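PDB 4NAR: putative uronate isomerase from Thermotoga maritima, which is of unproven function but is probably related to lactate racemases. Local coordinates for residues A[259-264]-A[417-422]; A[272-277]-A[411-416]; A[288-293]-A[354-359]; A[305-310]-A[376-381]. One frame throughout, in Å; residues are numbered along the deposited sequence.

Interaction 1 of 4, residues A[259-264]-A[417-422]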
loop_
_atom_site.group_PDB
_atom_site.type_symbol
_atom_site.label_atom_id
_atom_site.label_comp_id
_atom_site.label_asym_id
_atom_site.label_seq_id
_atom_site.Cartn_x
_atom_site.Cartn_y
_atom_site.Cartn_z
ATOM N N LEU A 259 2.739 5.815 -16.881
ATOM C CA LEU A 259 2.411 7.098 -16.278
ATOM C C LEU A 259 3.203 7.370 -14.991
ATOM O O LEU A 259 3.466 8.532 -14.640
ATOM C CB LEU A 259 0.918 7.121 -15.968
ATOM C CG LEU A 259 -0.067 7.853 -16.888
ATOM C CD1 LEU A 259 0.208 7.587 -18.357
ATOM C CD2 LEU A 259 -1.480 7.452 -16.522
ATOM N N HIS A 260 3.580 6.311 -14.280
ATOM C CA HIS A 260 4.121 6.490 -12.928
ATOM C C HIS A 260 5.641 6.319 -12.784
ATOM O O HIS A 260 6.171 6.290 -11.669
ATOM C CB HIS A 260 3.372 5.594 -11.939
ATOM C CG HIS A 260 1.914 5.911 -11.823
ATOM N ND1 HIS A 260 0.958 4.947 -11.575
ATOM C CD2 HIS A 260 1.245 7.088 -11.900
ATOM C CE1 HIS A 260 -0.232 5.514 -11.501
ATOM N NE2 HIS A 260 -0.084 6.816 -11.696
ATOM N N VAL A 261 6.347 6.222 -13.905
ATOM C CA VAL A 261 7.803 6.170 -13.851
ATOM C C VAL A 261 8.460 7.470 -14.353
ATOM O O VAL A 261 8.256 7.877 -15.499
ATOM C CB VAL A 261 8.368 4.935 -14.595
ATOM C CG1 VAL A 261 9.908 4.918 -14.535
ATOM C CG2 VAL A 261 7.807 3.657 -13.997
ATOM N N LYS A 262 9.226 8.118 -13.469
ATOM C CA LYS A 262 10.053 9.270 -13.818
ATOM C C LYS A 262 11.457 8.821 -14.212
ATOM O O LYS A 262 12.071 7.977 -13.546
ATOM C CB LYS A 262 10.162 10.245 -12.639
ATOM C CG LYS A 262 8.845 10.914 -12.212
ATOM C CD LYS A 262 8.240 11.742 -13.339
ATOM C CE LYS A 262 7.159 12.685 -12.812
ATOM N NZ LYS A 262 6.444 13.367 -13.943
ATOM N N TYR A 263 11.979 9.394 -15.289
ATOM C CA TYR A 263 13.320 9.031 -15.741
ATOM C C TYR A 263 14.315 10.150 -15.500
ATOM O O TYR A 263 13.985 11.328 -15.655
ATOM C CB TYR A 263 13.322 8.610 -17.215
ATOM C CG TYR A 263 12.540 7.342 -17.466
ATOM C CD1 TYR A 263 11.188 7.392 -17.794
ATOM C CD2 TYR A 263 13.146 6.092 -17.351
ATOM C CE1 TYR A 263 10.458 6.225 -18.013
ATOM C CE2 TYR A 263 12.424 4.918 -17.565
ATOM C CZ TYR A 263 11.080 4.993 -17.896
ATOM O OH TYR A 263 10.356 3.838 -18.117
ATOM N N ILE A 264 15.522 9.769 -15.088
ATOM C CA ILE A 264 16.636 10.700 -14.953
ATOM C C ILE A 264 17.852 10.082 -15.622
ATOM O O ILE A 264 17.876 8.881 -15.882
ATOM C CB ILE A 264 16.956 11.012 -13.481
ATOM C CG1 ILE A 264 17.472 9.757 -12.772
ATOM C CG2 ILE A 264 15.735 11.598 -12.792
ATOM C CD1 ILE A 264 17.902 9.983 -11.333
ATOM N N LYS A 417 5.581 9.184 -4.415
ATOM C CA LYS A 417 4.525 8.790 -5.345
ATOM C C LYS A 417 5.087 8.086 -6.583
ATOM O O LYS A 417 4.775 6.925 -6.836
ATOM C CB LYS A 417 3.664 9.998 -5.744
ATOM C CG LYS A 417 2.895 10.663 -4.574
ATOM C CD LYS A 417 1.972 9.663 -3.881
ATOM C CE LYS A 417 1.484 10.192 -2.532
ATOM N NZ LYS A 417 0.542 11.341 -2.609
ATOM N N TYR A 418 5.931 8.792 -7.334
ATOM C CA TYR A 418 6.491 8.279 -8.592
ATOM C C TYR A 418 7.704 7.371 -8.424
ATOM O O TYR A 418 8.535 7.605 -7.544
ATOM C CB TYR A 418 6.852 9.447 -9.514
ATOM C CG TYR A 418 5.616 10.122 -10.021
ATOM C CD1 TYR A 418 4.933 11.027 -9.226
ATOM C CD2 TYR A 418 5.084 9.809 -11.273
ATOM C CE1 TYR A 418 3.769 11.634 -9.667
ATOM C CE2 TYR A 418 3.915 10.415 -11.729
ATOM C CZ TYR A 418 3.262 11.328 -10.916
ATOM O OH TYR A 418 2.097 11.935 -11.338
ATOM N N LEU A 419 7.792 6.345 -9.278
ATOM C CA LEU A 419 8.956 5.456 -9.350
ATOM C C LEU A 419 10.016 6.129 -10.222
ATOM O O LEU A 419 9.721 6.582 -11.336
ATOM C CB LEU A 419 8.571 4.138 -10.014
ATOM C CG LEU A 419 9.141 2.799 -9.548
ATOM C CD1 LEU A 419 9.194 1.830 -10.739
ATOM C CD2 LEU A 419 10.490 2.925 -8.860
ATOM N N TYR A 420 11.245 6.203 -9.725
ATOM C CA TYR A 420 12.333 6.773 -10.512
ATOM C C TYR A 420 13.162 5.698 -11.216
ATOM O O TYR A 420 13.394 4.615 -10.663
ATOM C CB TYR A 420 13.197 7.686 -9.639
ATOM C CG TYR A 420 12.566 9.045 -9.505
ATOM C CD1 TYR A 420 11.514 9.265 -8.615
ATOM C CD2 TYR A 420 12.982 10.098 -10.302
ATOM C CE1 TYR A 420 10.915 10.508 -8.509
ATOM C CE2 TYR A 420 12.394 11.343 -10.202
ATOM C CZ TYR A 420 11.360 11.546 -9.314
ATOM O OH TYR A 420 10.778 12.792 -9.233
ATOM N N ASP A 421 13.567 5.979 -12.454
ATOM C CA ASP A 421 14.451 5.075 -13.182
ATOM C C ASP A 421 15.504 5.863 -13.977
ATOM O O ASP A 421 15.325 7.058 -14.245
ATOM C CB ASP A 421 13.655 4.134 -14.090
ATOM C CG ASP A 421 14.313 2.754 -14.226
ATOM O OD1 ASP A 421 15.528 2.634 -13.897
ATOM O OD2 ASP A 421 13.621 1.789 -14.657
ATOM N N LEU A 422 16.610 5.199 -14.310
ATOM C CA LEU A 422 17.664 5.789 -15.145
ATOM C C LEU A 422 17.295 5.695 -16.626
ATOM O O LEU A 422 16.959 4.607 -17.120
ATOM C CB LEU A 422 19.007 5.083 -14.917
ATOM C CG LEU A 422 19.945 5.611 -13.829
ATOM C CD1 LEU A 422 21.251 4.809 -13.828
ATOM C CD2 LEU A 422 20.228 7.093 -14.036
#
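Leu419 N donates to His260 O at 2.9 Å, the first of four backbone hydrogen bonds that join 260-264 to 419-421. Lys262 uses both its polar backbone atoms: its N reaches Leu419 O at 2.7 Å, and its O receives Asp421 N. Ile264 N bonds to Asp421 O, and the ladder runs on from Ile264 to Lys423. Asp421 OD1 accepts from Leu422 N, the next residue along, while OD2 forms a salt bridge with Arg294. Lys262 CB sits over one face of the Tyr420 ring, 3.7 Å from the ring centroid, and a bend at chi2 (-61°) carries the chain across to Tyr418. There CE lies over a face of the ring, offset toward its rim, and NZ adds a cation-pi contact 4.8 Å from the centroid. Tyr418 also presents its edge, through CE2, to Leu259 O, and its hydroxyl is held by Glu227 O. On the opposite face, Val261 CG2 meets Leu419 CD1 at 4.0 Å, and the Tyr263 ring runs alongside Asp421, its plane 11° from the carboxylate. This is a small two-stranded parallel sheet, Val261 paired with Leu419 through Ile264 with Leu422, joining the strand after helix 241-259 to the last modelled strand.

Interaction 2 of 4, residues A[272-277]-A[411-416]; sequences VQVIGE and WIVPGG
Val272 and Trp411 lie side by side on one face of a parallel strand pair, whose backbone supplies the regular hydrogen bonds: Ile412 N to Val272 O and Val274 N to Ile412 O. Beyond these, segment 411-416 passes through Val413 and the cis peptide before Pro414, then returns to bond Gly415 N to Val274 O at 2.9 Å, the donor lying well above the carbonyl plane. Gln273, bent at chi2 (-80°), brings OE1 to Gly416 N at 2.9 Å, again from above the amide carbonyl plane; its NE2 is taken by Gly288 O, so both ends of the buried amide are used. A water bridges Gly276 N and Gly415 O. Apolar contacts gather round the indole and round Ile412. Val274 CG2 stands over the five-membered ring of Trp411, 3.7 Å from its centroid, and Val272 CG1 touches CZ3 of the same indole at 3.6 Å. With CG anti to the backbone N (chi1 -171°), the indole lies within reach of both valines. Val413 CG2 packs on Val274 CB at 3.6 Å. Ile412 CD1 rests against the Gln273 amide, 3.5 Å from CD. Gly415, without a side chain, comes close against the backbone of Gln273 and Val274. The contact is the edge of a five-stranded parallel sheet, where outermost strand 409-412 pairs with 268-274 and the chain stays bonded to Val274 beyond the cis peptide.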
loop_
_atom_site.group_PDB
_atom_site.type_symbol
_atom_site.label_atom_id
_atom_site.label_comp_id
_atom_site.label_asym_id
_atom_site.label_seq_id
_atom_site.Cartn_x
_atom_site.Cartn_y
_atom_site.Cartn_z
ATOM N N VAL A 272 15.391 14.992 -1.947
ATOM C CA VAL A 272 14.466 15.319 -0.868
ATOM C C VAL A 272 13.072 14.864 -1.275
ATOM O O VAL A 272 12.497 15.381 -2.241
ATOM C CB VAL A 272 14.433 16.827 -0.535
ATOM C CG1 VAL A 272 13.350 17.129 0.502
ATOM C CG2 VAL A 272 15.795 17.301 -0.029
ATOM N N GLN A 273 12.548 13.878 -0.549
ATOM C CA GLN A 273 11.185 13.419 -0.760
ATOM C C GLN A 273 10.224 14.289 0.059
ATOM O O GLN A 273 10.165 14.194 1.287
ATOM C CB GLN A 273 11.058 11.934 -0.400
ATOM C CG GLN A 273 11.700 11.005 -1.436
ATOM C CD GLN A 273 10.821 10.775 -2.666
ATOM O OE1 GLN A 273 9.941 11.584 -2.992
ATOM N NE2 GLN A 273 11.068 9.664 -3.366
ATOM N N VAL A 274 9.483 15.150 -0.628
ATOM C CA VAL A 274 8.604 16.105 0.047
ATOM C C VAL A 274 7.252 15.448 0.399
ATOM O O VAL A 274 6.364 15.350 -0.444
ATOM C CB VAL A 274 8.405 17.352 -0.840
ATOM C CG1 VAL A 274 7.488 18.371 -0.169
ATOM C CG2 VAL A 274 9.768 17.951 -1.209
ATOM N N ILE A 275 7.106 14.994 1.645
ATOM C CA ILE A 275 5.987 14.121 2.021
ATOM C C ILE A 275 4.723 14.879 2.439
ATOM O O ILE A 275 4.779 15.791 3.275
ATOM C CB ILE A 275 6.375 13.142 3.179
ATOM C CG1 ILE A 275 7.659 12.377 2.857
ATOM C CG2 ILE A 275 5.236 12.172 3.484
ATOM C CD1 ILE A 275 7.634 11.685 1.514
ATOM N N GLY A 276 3.580 14.478 1.883
ATOM C CA GLY A 276 2.305 15.089 2.230
ATOM C C GLY A 276 1.707 14.611 3.551
ATOM O O GLY A 276 2.151 13.603 4.117
ATOM N N GLU A 277 0.695 15.345 4.022
ATOM C CA GLU A 277 -0.057 15.053 5.239
ATOM C C GLU A 277 -0.576 13.602 5.294
ATOM O O GLU A 277 -0.746 13.041 6.382
ATOM C CB GLU A 277 -1.243 16.035 5.330
ATOM C CG GLU A 277 -1.830 16.264 6.742
ATOM C CD GLU A 277 -3.305 15.853 6.880
ATOM O OE1 GLU A 277 -3.588 14.873 7.615
ATOM O OE2 GLU A 277 -4.181 16.518 6.274
ATOM N N TRP A 411 14.392 17.872 -5.719
ATOM C CA TRP A 411 13.307 18.208 -4.814
ATOM C C TRP A 411 12.055 17.560 -5.403
ATOM O O TRP A 411 11.505 18.035 -6.401
ATOM C CB TRP A 411 13.167 19.730 -4.743
ATOM C CG TRP A 411 12.232 20.276 -3.712
ATOM C CD1 TRP A 411 10.946 20.696 -3.913
ATOM C CD2 TRP A 411 12.522 20.523 -2.325
ATOM N NE1 TRP A 411 10.413 21.174 -2.736
ATOM C CE2 TRP A 411 11.359 21.075 -1.745
ATOM C CE3 TRP A 411 13.646 20.317 -1.514
ATOM C CZ2 TRP A 411 11.291 21.425 -0.396
ATOM C CZ3 TRP A 411 13.579 20.665 -0.180
ATOM C CH2 TRP A 411 12.408 21.209 0.369
ATOM N N ILE A 412 11.629 16.458 -4.793
ATOM C CA ILE A 412 10.552 15.631 -5.326
ATOM C C ILE A 412 9.215 15.965 -4.691
ATOM O O ILE A 412 9.011 15.724 -3.492
ATOM C CB ILE A 412 10.850 14.126 -5.096
ATOM C CG1 ILE A 412 12.269 13.781 -5.574
ATOM C CG2 ILE A 412 9.801 13.243 -5.789
ATOM C CD1 ILE A 412 12.687 12.357 -5.220
ATOM N N VAL A 413 8.317 16.534 -5.499
ATOM C CA VAL A 413 6.943 16.827 -5.086
ATOM C C VAL A 413 6.003 16.296 -6.154
ATOM O O VAL A 413 6.188 16.594 -7.333
ATOM C CB VAL A 413 6.677 18.348 -4.956
ATOM C CG1 VAL A 413 5.214 18.611 -4.560
ATOM C CG2 VAL A 413 7.612 18.994 -3.948
ATOM N N PRO A 414 5.005 15.489 -5.755
ATOM C CA PRO A 414 4.794 15.005 -4.381
ATOM C C PRO A 414 5.668 13.786 -4.056
ATOM O O PRO A 414 5.909 12.906 -4.903
ATOM C CB PRO A 414 3.313 14.615 -4.373
ATOM C CG PRO A 414 3.057 14.163 -5.799
ATOM C CD PRO A 414 3.927 15.057 -6.669
ATOM N N GLY A 415 6.136 13.729 -2.817
ATOM C CA GLY A 415 7.101 12.711 -2.456
ATOM C C GLY A 415 6.530 11.316 -2.284
ATOM O O GLY A 415 5.391 11.132 -1.812
ATOM N N GLY A 416 7.339 10.326 -2.656
ATOM C CA GLY A 416 6.992 8.934 -2.449
ATOM C C GLY A 416 5.931 8.403 -3.395
ATOM O O GLY A 416 5.429 7.297 -3.198
HETATM O O HOH W 1 3.708 13.006 -0.265
#

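Interaction 3 of 4, residues A[288-293]-A[354-359]; sequences GSYKLQ and INVRGA
Ser289 OG lies anti to its own backbone nitrogen (chi1 168°), which directs the hydroxyl across to Val356 O, while Gln293 runs extended beyond CG (chi2 -175°) to bring its amide to the same helix end. The hydroxyl donates to Val356 O at 2.8 Å. Gln293 NE2 gives an almost straight bond to Asn355 O at 2.7 Å, with the acceptor in the amide plane, and a more bent one to Ser289 OG at 2.8 Å. At the other end of the amide, OE1 accepts from a water that also receives Ala359 N, just past Gly358, the first residue beyond the helix, with positive phi. Tyr290 adds the packing: its ring edge faces Asn355 O and Val356 N, CE1 lies 3.4 Å from Asn355 CB, and OH rests 3.5 Å from Val356 CG2. The ring and the Asn355 amide are steeply inclined to each other, 74° apart. Ile188 and Phe373 pack against Gln293. Because Ser289 OG both donates and accepts, its rotation is probably held, and Ser289 OG and Asn355 O together orient the amide; the buried contact gives the Asn355 and Val356 carbonyls, in the last turn of the helix, side-chain donors.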
loop_
_atom_site.group_PDB
_atom_site.type_symbol
_atom_site.label_atom_id
_atom_site.label_comp_id
_atom_site.label_asym_id
_atom_site.label_seq_id
_atom_site.Cartn_x
_atom_site.Cartn_y
_atom_site.Cartn_z
ATOM N N GLY A 288 9.193 7.265 0.346
ATOM C CA GLY A 288 10.230 8.167 -0.121
ATOM C C GLY A 288 11.533 7.454 -0.434
ATOM O O GLY A 288 12.193 7.777 -1.429
ATOM N N SER A 289 11.912 6.490 0.403
ATOM C CA SER A 289 13.091 5.679 0.105
ATOM C C SER A 289 12.829 4.636 -1.007
ATOM O O SER A 289 13.617 4.535 -1.970
ATOM C CB SER A 289 13.619 5.008 1.370
ATOM O OG SER A 289 14.583 4.010 1.064
ATOM N N TYR A 290 11.728 3.880 -0.893
ATOM C CA TYR A 290 11.461 2.788 -1.845
ATOM C C TYR A 290 11.456 3.259 -3.299
ATOM O O TYR A 290 11.946 2.548 -4.187
ATOM C CB TYR A 290 10.118 2.096 -1.589
ATOM C CG TYR A 290 9.765 1.855 -0.143
ATOM C CD1 TYR A 290 10.727 1.461 0.786
ATOM C CD2 TYR A 290 8.457 2.019 0.299
ATOM C CE1 TYR A 290 10.390 1.240 2.104
ATOM C CE2 TYR A 290 8.109 1.800 1.625
ATOM C CZ TYR A 290 9.079 1.413 2.524
ATOM O OH TYR A 290 8.735 1.204 3.844
ATOM N N LYS A 291 10.885 4.438 -3.552
ATOM C CA LYS A 291 10.723 4.905 -4.936
ATOM C C LYS A 291 12.039 5.307 -5.591
ATOM O O LYS A 291 12.081 5.560 -6.799
ATOM C CB LYS A 291 9.721 6.060 -5.036
ATOM C CG LYS A 291 8.303 5.687 -4.616
ATOM C CD LYS A 291 7.800 4.484 -5.391
ATOM C CE LYS A 291 6.323 4.633 -5.744
ATOM N NZ LYS A 291 5.369 4.590 -4.584
ATOM N N LEU A 292 13.112 5.333 -4.801
ATOM C CA LEU A 292 14.417 5.731 -5.312
ATOM C C LEU A 292 15.436 4.581 -5.341
ATOM O O LEU A 292 16.637 4.821 -5.483
ATOM C CB LEU A 292 14.950 6.910 -4.489
ATOM C CG LEU A 292 14.071 8.180 -4.555
ATOM C CD1 LEU A 292 14.520 9.262 -3.560
ATOM C CD2 LEU A 292 14.002 8.739 -5.997
ATOM N N GLN A 293 14.966 3.340 -5.231
ATOM C CA GLN A 293 15.887 2.202 -5.055
ATOM C C GLN A 293 16.172 1.320 -6.275
ATOM O O GLN A 293 16.906 0.332 -6.156
ATOM C CB GLN A 293 15.435 1.313 -3.892
ATOM C CG GLN A 293 15.636 1.943 -2.523
ATOM C CD GLN A 293 15.292 0.984 -1.392
ATOM O OE1 GLN A 293 15.550 -0.235 -1.476
ATOM N NE2 GLN A 293 14.687 1.528 -0.329
ATOM N N ILE A 354 14.272 -3.348 6.321
ATOM C CA ILE A 354 15.138 -3.566 5.168
ATOM C C ILE A 354 14.690 -2.690 4.004
ATOM O O ILE A 354 15.514 -2.059 3.327
ATOM C CB ILE A 354 15.082 -5.023 4.696
ATOM C CG1 ILE A 354 15.494 -5.978 5.826
ATOM C CG2 ILE A 354 15.961 -5.216 3.443
ATOM C CD1 ILE A 354 15.202 -7.468 5.535
ATOM N N ASN A 355 13.380 -2.670 3.769
ATOM C CA ASN A 355 12.800 -1.864 2.708
ATOM C C ASN A 355 13.233 -0.391 2.774
ATOM O O ASN A 355 13.658 0.201 1.765
ATOM C CB ASN A 355 11.278 -1.995 2.740
ATOM C CG ASN A 355 10.789 -3.284 2.079
ATOM O OD1 ASN A 355 11.475 -3.849 1.203
ATOM N ND2 ASN A 355 9.595 -3.746 2.478
ATOM N N VAL A 356 13.132 0.192 3.966
ATOM C CA VAL A 356 13.564 1.565 4.168
ATOM C C VAL A 356 15.088 1.737 4.020
ATOM O O VAL A 356 15.549 2.628 3.279
ATOM C CB VAL A 356 13.133 2.111 5.538
ATOM C CG1 VAL A 356 13.759 3.498 5.775
ATOM C CG2 VAL A 356 11.601 2.167 5.650
ATOM N N ARG A 357 15.862 0.884 4.696
ATOM C CA ARG A 357 17.311 1.094 4.775
ATOM C C ARG A 357 18.025 0.892 3.433
ATOM O O ARG A 357 19.013 1.581 3.128
ATOM C CB ARG A 357 17.964 0.238 5.870
ATOM C CG ARG A 357 19.354 0.739 6.226
ATOM C CD ARG A 357 19.273 2.158 6.819
ATOM N NE ARG A 357 20.568 2.845 6.952
ATOM C CZ ARG A 357 21.216 3.446 5.946
ATOM N NH1 ARG A 357 20.717 3.433 4.703
ATOM N NH2 ARG A 357 22.376 4.060 6.176
ATOM N N GLY A 358 17.513 -0.038 2.629
ATOM C CA GLY A 358 18.093 -0.302 1.325
ATOM C C GLY A 358 19.265 -1.273 1.344
ATOM O O GLY A 358 19.551 -1.923 2.363
ATOM N N ALA A 359 19.949 -1.366 0.207
ATOM C CA ALA A 359 21.082 -2.269 0.035
ATOM C C ALA A 359 22.220 -1.943 0.993
ATOM O O ALA A 359 22.428 -0.780 1.357
ATOM C CB ALA A 359 21.590 -2.210 -1.407
HETATM O O HOH W 2 18.114 -0.928 -1.997
HETATM O O HOH W 3 15.411 -2.418 0.515
#

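Interaction 4 of 4, residues A[305-310]-A[376-381]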
loop_
_atom_site.group_PDB
_atom_site.type_symbol
_atom_site.label_atom_id
_atom_site.label_comp_id
_atom_site.label_asym_id
_atom_site.label_seq_id
_atom_site.Cartn_x
_atom_site.Cartn_y
_atom_site.Cartn_z
ATOM N N ILE A 305 16.493 12.100 1.807
ATOM C CA ILE A 305 15.950 12.885 2.904
ATOM C C ILE A 305 14.430 12.873 2.863
ATOM O O ILE A 305 13.804 13.421 1.945
ATOM C CB ILE A 305 16.434 14.350 2.830
ATOM C CG1 ILE A 305 17.953 14.406 2.985
ATOM C CG2 ILE A 305 15.735 15.209 3.881
ATOM C CD1 ILE A 305 18.588 15.592 2.276
ATOM N N ILE A 306 13.835 12.260 3.875
ATOM C CA ILE A 306 12.393 12.173 3.976
ATOM C C ILE A 306 11.901 13.394 4.752
ATOM O O ILE A 306 11.961 13.452 5.993
ATOM C CB ILE A 306 11.994 10.854 4.660
ATOM C CG1 ILE A 306 12.381 9.688 3.749
ATOM C CG2 ILE A 306 10.492 10.826 4.992
ATOM C CD1 ILE A 306 12.760 8.442 4.511
ATOM N N TYR A 307 11.435 14.390 4.011
ATOM C CA TYR A 307 11.066 15.649 4.628
ATOM C C TYR A 307 9.580 15.613 4.958
ATOM O O TYR A 307 8.731 15.590 4.057
ATOM C CB TYR A 307 11.443 16.808 3.699
ATOM C CG TYR A 307 10.962 18.179 4.125
ATOM C CD1 TYR A 307 11.227 18.689 5.401
ATOM C CD2 TYR A 307 10.271 18.981 3.230
ATOM C CE1 TYR A 307 10.781 19.979 5.773
ATOM C CE2 TYR A 307 9.831 20.253 3.582
ATOM C CZ TYR A 307 10.081 20.751 4.845
ATOM O OH TYR A 307 9.624 22.020 5.143
ATOM N N ALA A 308 9.288 15.574 6.261
ATOM C CA ALA A 308 7.939 15.395 6.779
ATOM C C ALA A 308 7.866 15.928 8.209
ATOM O O ALA A 308 7.833 15.143 9.173
ATOM C CB ALA A 308 7.564 13.925 6.737
ATOM N N PRO A 309 7.829 17.267 8.351
ATOM C CA PRO A 309 7.887 17.941 9.658
ATOM C C PRO A 309 6.801 17.510 10.637
ATOM O O PRO A 309 6.960 17.705 11.847
ATOM C CB PRO A 309 7.692 19.429 9.308
ATOM C CG PRO A 309 7.053 19.434 7.926
ATOM C CD PRO A 309 7.658 18.225 7.241
ATOM N N HIS A 310 5.706 16.962 10.124
ATOM C CA HIS A 310 4.551 16.632 10.954
ATOM C C HIS A 310 4.669 15.250 11.614
ATOM O O HIS A 310 3.980 14.958 12.588
ATOM C CB HIS A 310 3.276 16.696 10.101
ATOM C CG HIS A 310 3.374 15.928 8.816
ATOM N ND1 HIS A 310 4.150 16.352 7.744
ATOM C CD2 HIS A 310 2.811 14.758 8.416
ATOM C CE1 HIS A 310 4.043 15.491 6.755
ATOM N NE2 HIS A 310 3.238 14.504 7.135
ATOM N N ILE A 376 17.703 9.832 5.647
ATOM C CA ILE A 376 17.624 10.848 6.687
ATOM C C ILE A 376 16.177 11.229 6.962
ATOM O O ILE A 376 15.390 11.443 6.037
ATOM C CB ILE A 376 18.463 12.080 6.301
ATOM C CG1 ILE A 376 19.941 11.675 6.212
ATOM C CG2 ILE A 376 18.271 13.232 7.301
ATOM C CD1 ILE A 376 20.651 12.210 4.964
ATOM N N LEU A 377 15.828 11.286 8.244
ATOM C CA LEU A 377 14.508 11.712 8.663
ATOM C C LEU A 377 14.532 13.207 8.990
ATOM O O LEU A 377 15.200 13.639 9.947
ATOM C CB LEU A 377 14.047 10.923 9.890
ATOM C CG LEU A 377 13.689 9.442 9.707
ATOM C CD1 LEU A 377 12.843 8.899 10.894
ATOM C CD2 LEU A 377 12.977 9.219 8.378
ATOM N N ALA A 378 13.821 13.997 8.186
ATOM C CA ALA A 378 13.615 15.415 8.490
ATOM C C ALA A 378 12.172 15.610 8.964
ATOM O O ALA A 378 11.312 16.096 8.223
ATOM C CB ALA A 378 13.918 16.289 7.275
ATOM N N THR A 379 11.920 15.199 10.206
ATOM C CA THR A 379 10.578 15.118 10.761
ATOM C C THR A 379 10.604 15.673 12.187
ATOM O O THR A 379 11.621 16.223 12.617
ATOM C CB THR A 379 10.078 13.643 10.785
ATOM O OG1 THR A 379 10.554 12.976 11.961
ATOM C CG2 THR A 379 10.557 12.862 9.561
ATOM N N SER A 380 9.504 15.542 12.927
ATOM C CA SER A 380 9.526 15.997 14.317
ATOM C C SER A 380 9.918 14.874 15.280
ATOM O O SER A 380 9.769 14.999 16.502
ATOM C CB SER A 380 8.221 16.697 14.736
ATOM O OG SER A 380 7.101 15.902 14.433
ATOM N N ILE A 381 10.438 13.786 14.715
ATOM C CA ILE A 381 11.139 12.776 15.501
ATOM C C ILE A 381 12.523 13.344 15.859
ATOM O O ILE A 381 13.263 13.801 14.965
ATOM C CB ILE A 381 11.259 11.455 14.711
ATOM C CG1 ILE A 381 9.852 10.915 14.413
ATOM C CG2 ILE A 381 12.121 10.429 15.470
ATOM C CD1 ILE A 381 9.804 9.800 13.418
#
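Ile305 and Ile376 lie side by side in the closely packed half of this contact, CG1 of the former 4.0 Å from CD1 of the latter. Ile305 CG2 also reaches Ala378 CB, which Tyr307 CD1 approaches as well, at 4.1 Å. On the reverse face Ile306 CD1 meets Leu377 CD2 at 4.0 Å, and helix 282-285 covers both residues through Ala285 and Val282. Three backbone bonds hold this half: Ile306 N to Ile376 O, Ala378 N to Ile306 O and Ala308 N to Ala378 O at 2.9 Å. The first is nearly straight; in the second the donor stands above the carbonyl plane. The strands run parallel, 12° apart, as inner neighbours of a five-stranded parallel sheet, with 268-274 beyond 305-308. Toward the C-terminal ends the pairing gives way. Thr379 CB lies close to Ala308 O, and its OG1, placed between the backbone N and carbonyl carbon (chi1 84°), accepts from Ile381 N at 2.9 Å in an ST turn. Further out, Pro309 and Ser380 are exposed. Pro309 CD lies over a face of the Tyr307 ring, and Ser380 OG approaches Pro309 O at 3.2 Å but has its main partner in Ile311 O.

Interactions 2 and 4 belong to one five-stranded parallel sheet: 268-274 and 302-308 are neighbours, so Gln273 N meets Ile305 O and Ile275 N meets Tyr307 O. Interaction 4 joins two inner strands and is mostly aliphatic, interaction 2 lies at the edge and mixes indole, amide and glycine. Interaction 1 is a separate strand pair, more exposed, with a lysine laid over two tyrosine rings as well as aliphatic pairs; it touches interaction 2 through Tyr420 and Ile412. Interaction 3, wholly buried, links helices by side-chain-to-carbonyl bonds instead of a strand ladder. Segment 288-293 bridges to interactions 1 and 2: Lys291 O to Tyr420 N, Lys291 NZ to Gly416 O, and Gly288 O to Gln273 NE2.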